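Side-chain contacts in demethylmenaquinone Methyltransferase (Thermus thermophilus, PDB 1J3L), which belongs to the Aldolase/RraA family and is an alpha/beta protein built round a mixed beta-sheet and assembled as a trimer: residues 20-25 / 88-93; 36-41 / 45-50; 139-144 / 150-155. One frame throughout, in Å; residues are numbered along the deposited sequence.

Contact 1 of 3, residues 20-25 / 88-93; sequences MVFKSF and GVVVHG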
loop_
_atom_site.group_PDB
_atom_site.type_symbol
_atom_site.label_atom_id
_atom_site.label_comp_id
_atom_site.label_asym_id
_atom_site.label_seq_id
_atom_site.Cartn_x
_atom_site.Cartn_y
_atom_site.Cartn_z
HETATM N N MSE A 20 -2.351 4.049 9.601
HETATM C CA MSE A 20 -2.321 4.803 8.357
HETATM C C MSE A 20 -2.356 3.845 7.171
HETATM O O MSE A 20 -1.352 3.641 6.498
HETATM C CB MSE A 20 -1.065 5.689 8.300
HETATM C CG MSE A 20 -1.000 6.598 7.071
HETATM SE SE MSE A 20 -2.746 7.208 6.504
HETATM C CE MSE A 20 -3.206 8.270 8.035
ATOM N N VAL A 21 -3.524 3.254 6.933
ATOM C CA VAL A 21 -3.725 2.314 5.837
ATOM C C VAL A 21 -4.554 2.980 4.728
ATOM O O VAL A 21 -5.117 2.318 3.858
ATOM C CB VAL A 21 -4.436 1.038 6.332
ATOM C CG1 VAL A 21 -3.574 0.351 7.377
ATOM C CG2 VAL A 21 -5.798 1.384 6.923
ATOM N N PHE A 22 -4.629 4.305 4.790
ATOM C CA PHE A 22 -5.341 5.091 3.794
ATOM C C PHE A 22 -4.303 5.826 2.944
ATOM O O PHE A 22 -3.231 6.161 3.427
ATOM C CB PHE A 22 -6.247 6.132 4.459
ATOM C CG PHE A 22 -7.388 5.550 5.233
ATOM C CD1 PHE A 22 -7.198 5.055 6.519
ATOM C CD2 PHE A 22 -8.673 5.526 4.687
ATOM C CE1 PHE A 22 -8.275 4.546 7.258
ATOM C CE2 PHE A 22 -9.757 5.017 5.417
ATOM C CZ PHE A 22 -9.556 4.529 6.705
ATOM N N LYS A 23 -4.602 6.065 1.679
ATOM C CA LYS A 23 -3.659 6.796 0.855
ATOM C C LYS A 23 -4.017 8.264 1.033
ATOM O O LYS A 23 -5.173 8.595 1.263
ATOM C CB LYS A 23 -3.785 6.386 -0.610
ATOM C CG LYS A 23 -3.629 4.886 -0.826
ATOM C CD LYS A 23 -3.301 4.530 -2.270
ATOM C CE LYS A 23 -3.239 3.018 -2.456
ATOM N NZ LYS A 23 -2.596 2.623 -3.746
ATOM N N SER A 24 -3.023 9.138 0.970
ATOM C CA SER A 24 -3.278 10.557 1.114
ATOM C C SER A 24 -3.435 11.133 -0.290
ATOM O O SER A 24 -2.502 11.109 -1.088
ATOM C CB SER A 24 -2.115 11.230 1.851
ATOM O OG SER A 24 -2.498 12.489 2.370
ATOM N N PHE A 25 -4.620 11.653 -0.587
ATOM C CA PHE A 25 -4.895 12.214 -1.903
ATOM C C PHE A 25 -5.023 13.745 -1.901
ATOM O O PHE A 25 -4.909 14.380 -2.949
ATOM C CB PHE A 25 -6.194 11.610 -2.468
ATOM C CG PHE A 25 -6.118 10.134 -2.766
ATOM C CD1 PHE A 25 -5.526 9.672 -3.933
ATOM C CD2 PHE A 25 -6.684 9.208 -1.894
ATOM C CE1 PHE A 25 -5.506 8.309 -4.232
ATOM C CE2 PHE A 25 -6.670 7.851 -2.179
ATOM C CZ PHE A 25 -6.079 7.394 -3.354
ATOM N N GLY A 88 -11.124 18.487 6.308
ATOM C CA GLY A 88 -10.746 17.258 5.640
ATOM C C GLY A 88 -11.870 16.248 5.492
ATOM O O GLY A 88 -12.935 16.374 6.095
ATOM N N VAL A 89 -11.607 15.234 4.679
ATOM C CA VAL A 89 -12.554 14.159 4.415
ATOM C C VAL A 89 -11.804 12.834 4.513
ATOM O O VAL A 89 -10.702 12.688 3.969
ATOM C CB VAL A 89 -13.142 14.257 2.984
ATOM C CG1 VAL A 89 -14.341 13.309 2.841
ATOM C CG2 VAL A 89 -13.523 15.699 2.677
ATOM N N VAL A 90 -12.379 11.880 5.234
ATOM C CA VAL A 90 -11.773 10.559 5.352
ATOM C C VAL A 90 -12.745 9.575 4.730
ATOM O O VAL A 90 -13.887 9.465 5.162
ATOM C CB VAL A 90 -11.531 10.159 6.802
ATOM C CG1 VAL A 90 -11.159 8.696 6.867
ATOM C CG2 VAL A 90 -10.416 11.006 7.388
ATOM N N VAL A 91 -12.297 8.863 3.707
ATOM C CA VAL A 91 -13.169 7.923 3.030
ATOM C C VAL A 91 -12.794 6.461 3.221
ATOM O O VAL A 91 -11.721 6.024 2.792
ATOM C CB VAL A 91 -13.225 8.216 1.503
ATOM C CG1 VAL A 91 -14.185 7.261 0.809
ATOM C CG2 VAL A 91 -13.651 9.651 1.263
ATOM N N HIS A 92 -13.667 5.714 3.889
ATOM C CA HIS A 92 -13.436 4.289 4.047
ATOM C C HIS A 92 -14.058 3.773 2.764
ATOM O O HIS A 92 -15.205 3.321 2.754
ATOM C CB HIS A 92 -14.187 3.706 5.242
ATOM C CG HIS A 92 -13.893 2.257 5.466
ATOM N ND1 HIS A 92 -14.874 1.330 5.767
ATOM C CD2 HIS A 92 -12.727 1.571 5.451
ATOM C CE1 HIS A 92 -14.320 0.144 5.928
ATOM N NE2 HIS A 92 -13.015 0.261 5.742
ATOM N N GLY A 93 -13.294 3.884 1.682
ATOM C CA GLY A 93 -13.758 3.491 0.366
ATOM C C GLY A 93 -12.887 4.180 -0.668
ATOM O O GLY A 93 -11.729 4.515 -0.369
#
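F22, in extended backbone just before strand 23-24, faces strand 88-92 with its CA 8.1 Å from the CA of H92, and no hydrogen bond joins the two segments. The spacing follows from the mixed sheet of this RraA-like fold: strand 107-110 pairs antiparallel with 23-24 and parallel with 88-92, so the gap is bridged by the F22 side chain, which meets backbone atoms and one valine methyl. F22 carries the whole contact. With CG anti to the carbonyl carbon (chi1 -67°), its ring reaches across edge-first. F22 CE2 lies 3.4 Å from V91 O and F22 CD2 3.6 Å, so two neighbouring ring carbons border one carbonyl oxygen that sits near the ring plane. Such an approach sets the slightly positive C-H rim of the ring against the oxygen, an arrangement that is probably mildly favourable. V91 O also receives a weak bond from G93 N at 2.9 Å, closing an inverse gamma turn centred on H92. The H92 CA lies at the same edge of the ring, 4.0 Å from F22 CE2. L109 and L111 pack against F22 from the same chain. Farther out, V21 touches L68 of a second subunit and K23 touches M20, a selenomethionine, of the third. From V90 comes a single methyl: V90 CG1 approaches the ring obliquely and stops 4.2 Å from F22 CE2.

Contact 2 of 3, residues 36-41 / 45-50; sequences RTLRVF and ALVRKV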
loop_
_atom_site.group_PDB
_atom_site.type_symbol
_atom_site.label_atom_id
_atom_site.label_comp_id
_atom_site.label_asym_id
_atom_site.label_seq_id
_atom_site.Cartn_x
_atom_site.Cartn_y
_atom_site.Cartn_z
ATOM N N ARG A 36 -17.821 14.479 11.572
ATOM C CA ARG A 36 -19.160 14.454 11.007
ATOM C C ARG A 36 -19.141 13.111 10.270
ATOM O O ARG A 36 -18.218 12.842 9.507
ATOM C CB ARG A 36 -19.321 15.597 10.009
ATOM C CG ARG A 36 -20.750 15.950 9.709
ATOM C CD ARG A 36 -21.312 16.925 10.729
ATOM N NE ARG A 36 -22.752 17.074 10.549
ATOM C CZ ARG A 36 -23.332 17.528 9.442
ATOM N NH1 ARG A 36 -22.596 17.890 8.400
ATOM N NH2 ARG A 36 -24.652 17.608 9.374
ATOM N N THR A 37 -20.138 12.267 10.488
ATOM C CA THR A 37 -20.143 10.960 9.843
ATOM C C THR A 37 -21.191 10.789 8.763
ATOM O O THR A 37 -22.133 11.578 8.639
ATOM C CB THR A 37 -20.354 9.828 10.861
ATOM O OG1 THR A 37 -21.684 9.906 11.398
ATOM C CG2 THR A 37 -19.342 9.943 11.991
ATOM N N LEU A 38 -21.018 9.721 7.995
ATOM C CA LEU A 38 -21.918 9.399 6.908
ATOM C C LEU A 38 -21.690 7.951 6.494
ATOM O O LEU A 38 -20.549 7.488 6.399
ATOM C CB LEU A 38 -21.641 10.343 5.743
ATOM C CG LEU A 38 -22.490 10.283 4.487
ATOM C CD1 LEU A 38 -23.956 10.449 4.842
ATOM C CD2 LEU A 38 -22.032 11.386 3.541
ATOM N N ARG A 39 -22.780 7.232 6.275
ATOM C CA ARG A 39 -22.694 5.846 5.852
ATOM C C ARG A 39 -23.437 5.717 4.539
ATOM O O ARG A 39 -24.599 6.102 4.431
ATOM C CB ARG A 39 -23.317 4.914 6.891
ATOM C CG ARG A 39 -23.320 3.458 6.454
ATOM C CD ARG A 39 -23.915 2.545 7.511
ATOM N NE ARG A 39 -23.127 2.549 8.740
ATOM C CZ ARG A 39 -23.580 2.966 9.918
ATOM N NH1 ARG A 39 -24.825 3.415 10.033
ATOM N NH2 ARG A 39 -22.785 2.938 10.983
ATOM N N VAL A 40 -22.747 5.197 3.532
ATOM C CA VAL A 40 -23.340 5.002 2.222
ATOM C C VAL A 40 -22.654 3.820 1.575
ATOM O O VAL A 40 -21.698 3.254 2.116
ATOM C CB VAL A 40 -23.146 6.223 1.291
ATOM C CG1 VAL A 40 -23.820 7.432 1.873
ATOM C CG2 VAL A 40 -21.647 6.489 1.062
ATOM N N PHE A 41 -23.152 3.439 0.411
ATOM C CA PHE A 41 -22.551 2.344 -0.314
ATOM C C PHE A 41 -22.693 2.666 -1.782
ATOM O O PHE A 41 -23.804 2.709 -2.309
ATOM C CB PHE A 41 -23.237 1.011 -0.007
ATOM C CG PHE A 41 -22.523 -0.172 -0.600
ATOM C CD1 PHE A 41 -21.384 -0.694 0.018
ATOM C CD2 PHE A 41 -22.947 -0.730 -1.809
ATOM C CE1 PHE A 41 -20.672 -1.753 -0.552
ATOM C CE2 PHE A 41 -22.242 -1.790 -2.388
ATOM C CZ PHE A 41 -21.098 -2.304 -1.758
ATOM N N ALA A 45 -24.843 10.925 -3.304
ATOM C CA ALA A 45 -25.694 12.117 -3.344
ATOM C C ALA A 45 -25.629 12.769 -1.955
ATOM O O ALA A 45 -25.603 13.998 -1.830
ATOM C CB ALA A 45 -27.139 11.743 -3.698
ATOM N N LEU A 46 -25.577 11.926 -0.923
ATOM C CA LEU A 46 -25.485 12.386 0.460
ATOM C C LEU A 46 -24.158 13.087 0.725
ATOM O O LEU A 46 -24.077 13.948 1.595
ATOM C CB LEU A 46 -25.650 11.207 1.430
ATOM C CG LEU A 46 -27.108 10.868 1.758
ATOM C CD1 LEU A 46 -27.220 9.556 2.529
ATOM C CD2 LEU A 46 -27.696 12.015 2.556
ATOM N N VAL A 47 -23.119 12.723 -0.021
ATOM C CA VAL A 47 -21.814 13.349 0.167
ATOM C C VAL A 47 -21.867 14.784 -0.319
ATOM O O VAL A 47 -21.316 15.689 0.311
ATOM C CB VAL A 47 -20.693 12.619 -0.609
ATOM C CG1 VAL A 47 -19.382 13.407 -0.494
ATOM C CG2 VAL A 47 -20.511 11.211 -0.063
ATOM N N ARG A 48 -22.530 14.990 -1.450
ATOM C CA ARG A 48 -22.653 16.324 -2.007
ATOM C C ARG A 48 -23.513 17.214 -1.112
ATOM O O ARG A 48 -23.134 18.345 -0.818
ATOM C CB ARG A 48 -23.246 16.258 -3.418
ATOM C CG ARG A 48 -23.481 17.630 -4.032
ATOM C CD ARG A 48 -23.909 17.535 -5.493
ATOM N NE ARG A 48 -22.779 17.311 -6.397
ATOM C CZ ARG A 48 -21.815 18.199 -6.627
ATOM N NH1 ARG A 48 -21.831 19.381 -6.021
ATOM N NH2 ARG A 48 -20.835 17.902 -7.466
ATOM N N LYS A 49 -24.655 16.693 -0.663
ATOM C CA LYS A 49 -25.561 17.453 0.199
ATOM C C LYS A 49 -24.893 17.894 1.506
ATOM O O LYS A 49 -24.951 19.065 1.881
ATOM C CB LYS A 49 -26.805 16.623 0.523
ATOM C CG LYS A 49 -28.015 17.475 0.893
ATOM C CD LYS A 49 -29.202 16.625 1.305
ATOM C CE LYS A 49 -30.427 17.486 1.570
ATOM N NZ LYS A 49 -30.140 18.540 2.583
ATOM N N VAL A 50 -24.248 16.955 2.193
ATOM C CA VAL A 50 -23.574 17.255 3.448
ATOM C C VAL A 50 -22.367 18.201 3.314
ATOM O O VAL A 50 -22.198 19.098 4.137
ATOM C CB VAL A 50 -23.129 15.945 4.163
ATOM C CG1 VAL A 50 -22.316 16.270 5.420
ATOM C CG2 VAL A 50 -24.365 15.116 4.539
#
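L38 of strand 31-39 packs against L46 and V47 of helix 45-51 in the first half of a beta-alpha-beta unit that continues into strand 58-63. The short strand and helix axes run nearly antiparallel, 159° between directions and 9.5 Å apart at closest approach. The apolar packing centres on the two methyls of L38. CG stands anti to the backbone N (chi1 -177°), which lifts the fork toward the helix: L38 CD1 rests 3.9 Å from L46 CB, while L38 CD2 meets V47 CG2 at 3.9 Å. L38 CD2 also lies against the helix backbone, 3.8 Å from L46 O, the oxygen that accepts the helical bond from V50 N. Farther along the chain, V40 and L46 run alongside one another, pointing opposite ways, with V40 CG1 4.1 Å from L46 CD1. V62 packs on V40 and L77 on V47, extending this apolar layer to strand 58-63 and helix 75-83. The charged part is R36, whose chain bends at chi2 (85°). Its guanidinium is held by two salt bridges, NE to D127 and NH2 to E53, which should fix its rotation. R36 NH1 approaches V50 CG1 obliquely, at 3.4 Å.

Contact 3 of 3, residues 139-144 / 150-155; sequences PGSFLL and LLLLPE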
loop_
_atom_site.group_PDB
_atom_site.type_symbol
_atom_site.label_atom_id
_atom_site.label_comp_id
_atom_site.label_asym_id
_atom_site.label_seq_id
_atom_site.Cartn_x
_atom_site.Cartn_y
_atom_site.Cartn_z
ATOM N N PRO A 139 -20.090 10.793 15.666
ATOM C CA PRO A 139 -20.357 12.156 15.231
ATOM C C PRO A 139 -20.089 12.984 16.486
ATOM O O PRO A 139 -20.576 12.634 17.567
ATOM C CB PRO A 139 -21.845 12.128 14.893
ATOM C CG PRO A 139 -22.115 10.684 14.582
ATOM C CD PRO A 139 -21.314 9.976 15.623
ATOM N N GLY A 140 -19.299 14.045 16.364
ATOM C CA GLY A 140 -19.035 14.876 17.521
ATOM C C GLY A 140 -17.709 14.659 18.209
ATOM O O GLY A 140 -17.360 15.398 19.132
ATOM N N SER A 141 -16.970 13.643 17.788
ATOM C CA SER A 141 -15.665 13.387 18.387
ATOM C C SER A 141 -14.677 14.252 17.625
ATOM O O SER A 141 -15.029 14.828 16.601
ATOM C CB SER A 141 -15.291 11.909 18.255
ATOM O OG SER A 141 -15.415 11.479 16.911
ATOM N N PHE A 142 -13.453 14.358 18.129
ATOM C CA PHE A 142 -12.425 15.158 17.470
ATOM C C PHE A 142 -11.483 14.212 16.734
ATOM O O PHE A 142 -11.022 13.219 17.296
ATOM C CB PHE A 142 -11.632 15.972 18.497
ATOM C CG PHE A 142 -10.684 16.974 17.885
ATOM C CD1 PHE A 142 -11.163 18.072 17.182
ATOM C CD2 PHE A 142 -9.309 16.816 18.016
ATOM C CE1 PHE A 142 -10.282 19.003 16.617
ATOM C CE2 PHE A 142 -8.423 17.733 17.458
ATOM C CZ PHE A 142 -8.912 18.831 16.755
ATOM N N LEU A 143 -11.211 14.509 15.467
ATOM C CA LEU A 143 -10.321 13.667 14.691
ATOM C C LEU A 143 -9.015 14.365 14.367
ATOM O O LEU A 143 -8.973 15.562 14.083
ATOM C CB LEU A 143 -11.003 13.196 13.403
ATOM C CG LEU A 143 -10.177 12.284 12.486
ATOM C CD1 LEU A 143 -11.101 11.456 11.597
ATOM C CD2 LEU A 143 -9.232 13.124 11.642
ATOM N N LEU A 144 -7.943 13.591 14.426
ATOM C CA LEU A 144 -6.611 14.076 14.139
ATOM C C LEU A 144 -6.050 13.142 13.089
ATOM O O LEU A 144 -6.210 11.927 13.179
ATOM C CB LEU A 144 -5.753 14.040 15.405
ATOM C CG LEU A 144 -5.658 15.349 16.193
ATOM C CD1 LEU A 144 -5.467 15.076 17.671
ATOM C CD2 LEU A 144 -4.513 16.174 15.637
ATOM N N LEU A 150 -4.691 7.976 12.312
ATOM C CA LEU A 150 -5.829 8.774 12.758
ATOM C C LEU A 150 -6.142 8.574 14.230
ATOM O O LEU A 150 -6.257 7.441 14.699
ATOM C CB LEU A 150 -7.078 8.400 11.960
ATOM C CG LEU A 150 -6.962 8.214 10.447
ATOM C CD1 LEU A 150 -8.311 7.790 9.885
ATOM C CD2 LEU A 150 -6.512 9.497 9.812
ATOM N N LEU A 151 -6.292 9.679 14.955
ATOM C CA LEU A 151 -6.628 9.618 16.370
ATOM C C LEU A 151 -8.019 10.220 16.579
ATOM O O LEU A 151 -8.301 11.333 16.133
ATOM C CB LEU A 151 -5.605 10.389 17.206
ATOM C CG LEU A 151 -5.789 10.289 18.729
ATOM C CD1 LEU A 151 -5.550 8.858 19.186
ATOM C CD2 LEU A 151 -4.828 11.226 19.436
ATOM N N LEU A 152 -8.884 9.470 17.251
ATOM C CA LEU A 152 -10.245 9.909 17.536
ATOM C C LEU A 152 -10.414 10.135 19.036
ATOM O O LEU A 152 -10.319 9.191 19.818
ATOM C CB LEU A 152 -11.247 8.850 17.079
ATOM C CG LEU A 152 -11.376 8.536 15.589
ATOM C CD1 LEU A 152 -12.343 7.376 15.425
ATOM C CD2 LEU A 152 -11.877 9.763 14.835
ATOM N N LEU A 153 -10.674 11.380 19.427
ATOM C CA LEU A 153 -10.856 11.742 20.832
ATOM C C LEU A 153 -12.318 12.096 21.089
ATOM O O LEU A 153 -12.967 12.714 20.243
ATOM C CB LEU A 153 -9.958 12.934 21.176
ATOM C CG LEU A 153 -8.461 12.703 20.939
ATOM C CD1 LEU A 153 -7.683 13.996 21.056
ATOM C CD2 LEU A 153 -7.962 11.687 21.933
ATOM N N PRO A 154 -12.859 11.711 22.261
ATOM C CA PRO A 154 -14.260 11.996 22.611
ATOM C C PRO A 154 -14.599 13.477 22.444
ATOM O O PRO A 154 -15.759 13.848 22.280
ATOM C CB PRO A 154 -14.352 11.533 24.061
ATOM C CG PRO A 154 -13.341 10.417 24.121
ATOM C CD PRO A 154 -12.180 11.011 23.366
ATOM N N GLU A 155 -13.561 14.305 22.503
ATOM C CA GLU A 155 -13.663 15.750 22.331
ATOM C C GLU A 155 -12.229 16.246 22.126
ATOM O O GLU A 155 -11.274 15.519 22.408
ATOM C CB GLU A 155 -14.307 16.414 23.558
ATOM C CG GLU A 155 -13.443 16.475 24.814
ATOM C CD GLU A 155 -14.001 17.435 25.871
ATOM O OE1 GLU A 155 -15.107 17.185 26.401
ATOM O OE2 GLU A 155 -13.330 18.447 26.169
#
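F142 N gives the shortest hydrogen bond between the two segments, in a beta hairpin: 2.7 Å to L153 O and nearly straight, with the donor in the carbonyl plane. S141 CB presses on L153 O too, at 3.2 Å. L153 N returns the bond to F142 O, making F142/L153 a hydrogen-bonded antiparallel pair; L144/L151 is the next, and there L151 N sits 21° out of the carbonyl plane of L144 O. Between them lies the non-hydrogen-bonded pair L143/L152, whose CA-H groups point at L151 O and F142 O. On that pair's face of the sheet, L152 CD2 lies 3.7 Å from L143 CD1; V35 packs on L143, and V135 and V137 on L152. F142, L144, L151 and L153 occupy the other face, where L8 of helix 5-11 packs on L144 and L151. L144 CB and L151 CB are 4.1 Å apart, and a diagonal contact brings L144 CD1 to 4.2 Å from L153 CD1. With CG anti to the backbone N (chi1 -172°), the F142 ring is carried away from the partner strand, leaving L153 CD1 at its edge; P156 and P157 touch this side chain. Past the last pair, the E155 side chain lies about 3 Å from a bound magnesium ion, while F142 CB rests 3.7 Å from E155 C.

Overall arrangement
All three contacts reach the same mixed sheet. Contact 2 lies within the stretch of chain between the two segments of contact 1, and contact 3 follows later. Contacts 1 and 2 have centres 15 Å apart and do not touch, their nearest atoms being about 6 Å apart. Contact 3, also centred 15 Å from contact 1, meets it through L150, which packs on M20, F22 and V90, and through L143 against V90, so the hairpin continues the apolar interior around F22. Contacts 2 and 3 are centred 18 Å apart but lie on neighbouring strands, 31-39 and 142-146, and touch where P139 CG lies 3.3 Å from T37 OG1. Segment pair 139-144/150-155 thus touches both other contacts, which do not touch each other.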